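Local coordinates for uncharacterized protein (Bacteroides ovatus, PDB 3P02) that is of unknown function but combines a DUF4973 region of the E-set clan with a BT_3044-like C-terminal region, at residues I68-K73 with E79-E84. Numbering follows the deposited sequence.
Sequences ILNFEK and ELYFRE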
loop_
_atom_site.group_PDB
_atom_site.type_symbol
_atom_site.label_atom_id
_atom_site.label_comp_id
_atom_site.label_asym_id
_atom_site.label_seq_id
_atom_site.Cartn_x
_atom_site.Cartn_y
_atom_site.Cartn_z
ATOM N N ILE A 68 7.038 -1.889 -19.558
ATOM C CA ILE A 68 6.047 -2.659 -20.326
ATOM C C ILE A 68 4.758 -2.827 -19.511
ATOM O O ILE A 68 3.679 -2.499 -20.021
ATOM C CB ILE A 68 6.663 -4.009 -20.741
ATOM C CG1 ILE A 68 7.772 -3.739 -21.758
ATOM C CG2 ILE A 68 5.590 -4.951 -21.318
ATOM C CD1 ILE A 68 8.695 -5.009 -22.012
ATOM N N LEU A 69 4.866 -3.308 -18.262
ATOM C CA LEU A 69 3.703 -3.493 -17.399
ATOM C C LEU A 69 2.921 -2.171 -17.273
ATOM O O LEU A 69 1.699 -2.154 -17.428
ATOM C CB LEU A 69 4.151 -3.989 -16.005
ATOM C CG LEU A 69 3.057 -4.126 -14.938
ATOM C CD1 LEU A 69 2.189 -5.357 -15.191
ATOM C CD2 LEU A 69 3.670 -4.171 -13.539
ATOM N N ASN A 70 3.627 -1.061 -17.019
ATOM C CA ASN A 70 2.969 0.246 -16.864
ATOM C C ASN A 70 2.171 0.630 -18.099
ATOM O O ASN A 70 1.012 1.028 -17.968
ATOM C CB ASN A 70 4.006 1.326 -16.574
ATOM C CG ASN A 70 4.416 1.334 -15.130
ATOM O OD1 ASN A 70 3.633 0.990 -14.251
ATOM N ND2 ASN A 70 5.649 1.745 -14.858
ATOM N N PHE A 71 2.761 0.506 -19.282
ATOM C CA PHE A 71 2.024 0.912 -20.478
ATOM C C PHE A 71 0.854 -0.036 -20.742
ATOM O O PHE A 71 -0.245 0.419 -21.099
ATOM C CB PHE A 71 2.942 1.021 -21.704
ATOM C CG PHE A 71 2.181 1.667 -22.836
ATOM C CD1 PHE A 71 1.910 3.031 -22.821
ATOM C CD2 PHE A 71 1.668 0.898 -23.878
ATOM C CE1 PHE A 71 1.136 3.618 -23.819
ATOM C CE2 PHE A 71 0.901 1.484 -24.883
ATOM C CZ PHE A 71 0.629 2.842 -24.839
ATOM N N GLU A 72 1.102 -1.345 -20.628
ATOM C CA GLU A 72 0.071 -2.334 -20.907
ATOM C C GLU A 72 -1.112 -2.207 -19.930
ATOM O O GLU A 72 -2.247 -2.425 -20.339
ATOM C CB GLU A 72 0.657 -3.759 -20.915
ATOM C CG GLU A 72 1.633 -3.931 -22.076
ATOM C CD GLU A 72 2.199 -5.329 -22.261
ATOM O OE1 GLU A 72 1.948 -6.194 -21.391
ATOM O OE2 GLU A 72 2.977 -5.526 -23.221
ATOM N N LYS A 73 -0.859 -1.865 -18.660
ATOM C CA LYS A 73 -1.943 -1.741 -17.681
ATOM C C LYS A 73 -2.569 -0.362 -17.664
ATOM O O LYS A 73 -3.777 -0.251 -17.436
ATOM C CB LYS A 73 -1.458 -2.082 -16.257
ATOM C CG LYS A 73 -1.137 -3.560 -16.037
ATOM C CD LYS A 73 -2.392 -4.427 -15.866
ATOM C CE LYS A 73 -2.070 -5.904 -15.927
ATOM N NZ LYS A 73 -3.300 -6.737 -15.996
ATOM N N GLU A 79 0.965 9.157 -14.331
ATOM C CA GLU A 79 0.656 9.385 -12.928
ATOM C C GLU A 79 0.244 8.091 -12.202
ATOM O O GLU A 79 0.307 8.041 -10.963
ATOM C CB GLU A 79 -0.453 10.453 -12.770
ATOM C CG GLU A 79 -1.835 10.004 -13.244
ATOM C CD GLU A 79 -2.163 10.152 -14.719
ATOM O OE1 GLU A 79 -1.230 10.269 -15.553
ATOM O OE2 GLU A 79 -3.372 10.126 -15.049
ATOM N N LEU A 80 -0.195 7.056 -12.971
ATOM C CA LEU A 80 -0.627 5.773 -12.403
ATOM C C LEU A 80 0.500 4.732 -12.341
ATOM O O LEU A 80 0.303 3.633 -11.825
ATOM C CB LEU A 80 -1.733 5.188 -13.301
ATOM C CG LEU A 80 -3.003 6.035 -13.558
ATOM C CD1 LEU A 80 -4.049 5.164 -14.271
ATOM C CD2 LEU A 80 -3.596 6.555 -12.246
ATOM N N TYR A 81 1.644 5.055 -12.935
ATOM C CA TYR A 81 2.721 4.067 -13.090
ATOM C C TYR A 81 3.381 3.665 -11.795
ATOM O O TYR A 81 3.587 4.486 -10.881
ATOM C CB TYR A 81 3.808 4.614 -14.011
ATOM C CG TYR A 81 3.482 4.727 -15.488
ATOM C CD1 TYR A 81 2.194 4.481 -15.967
ATOM C CD2 TYR A 81 4.466 5.062 -16.411
ATOM C CE1 TYR A 81 1.902 4.565 -17.336
ATOM C CE2 TYR A 81 4.176 5.198 -17.765
ATOM C CZ TYR A 81 2.900 4.921 -18.228
ATOM O OH TYR A 81 2.654 5.018 -19.581
ATOM N N PHE A 82 3.798 2.394 -11.773
ATOM C CA PHE A 82 4.646 1.890 -10.700
ATOM C C PHE A 82 6.028 2.459 -10.942
ATOM O O PHE A 82 6.488 2.519 -12.098
ATOM C CB PHE A 82 4.731 0.346 -10.732
ATOM C CG PHE A 82 3.439 -0.356 -10.428
ATOM C CD1 PHE A 82 3.017 -0.529 -9.117
ATOM C CD2 PHE A 82 2.671 -0.899 -11.450
ATOM C CE1 PHE A 82 1.812 -1.182 -8.839
ATOM C CE2 PHE A 82 1.472 -1.558 -11.167
ATOM C CZ PHE A 82 1.047 -1.686 -9.870
ATOM N N ARG A 83 6.694 2.858 -9.865
ATOM C CA ARG A 83 8.073 3.325 -9.902
ATOM C C ARG A 83 8.946 2.237 -9.353
ATOM O O ARG A 83 8.531 1.536 -8.428
ATOM C CB ARG A 83 8.227 4.596 -9.039
ATOM C CG ARG A 83 7.403 5.774 -9.575
ATOM C CD ARG A 83 7.537 7.011 -8.712
ATOM N NE ARG A 83 8.928 7.475 -8.617
ATOM C CZ ARG A 83 9.325 8.511 -7.880
ATOM N NH1 ARG A 83 8.444 9.213 -7.180
ATOM N NH2 ARG A 83 10.605 8.848 -7.836
ATOM N N GLU A 84 10.150 2.073 -9.913
ATOM C CA GLU A 84 11.054 1.063 -9.394
ATOM C C GLU A 84 11.425 1.370 -7.951
ATOM O O GLU A 84 11.878 2.475 -7.649
ATOM C CB GLU A 84 12.311 0.954 -10.270
ATOM C CG GLU A 84 13.278 -0.112 -9.777
ATOM C CD GLU A 84 14.577 -0.129 -10.567
ATOM O OE1 GLU A 84 14.512 -0.085 -11.813
ATOM O OE2 GLU A 84 15.659 -0.165 -9.943
#
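The side-chain amide of N70, on helix 65-74, reads both backbone polar groups of F82, a worked example of how one asparagine can fasten a helix to an extended chain. N of F82 donates to OD1 of N70 at 2.9 Å, the donor tilted 31° from the carbonyl plane, while ND2 of N70 gives a 3.0 Å bond to O of F82, meeting a lone pair in the carbonyl plane. With CG anti to its carbonyl carbon (chi1 -80°), N70 carries its amide flat against Y81: amide and ring planes lie 6° apart, and CB of N70 sits over the centre of the ring face, 3.6 Å from the centroid, in a CH-pi contact. The Y81 hydroxyl reaches the edge of the F71 ring and hydrogen-bonds to O of G75. On the F82 side, OD1 of N70 lies at the ring edge. Replacing the amide with an alanine here is likely to leave the N-H and carbonyl of F82 without these partners and take the stacked plane off Y81, though CB could stay over the ring. The two bonds, with opposite donor and acceptor roles, thus fix the amide's orientation and tie helix 65-74 to the backbone of F82, beside R83 and E84.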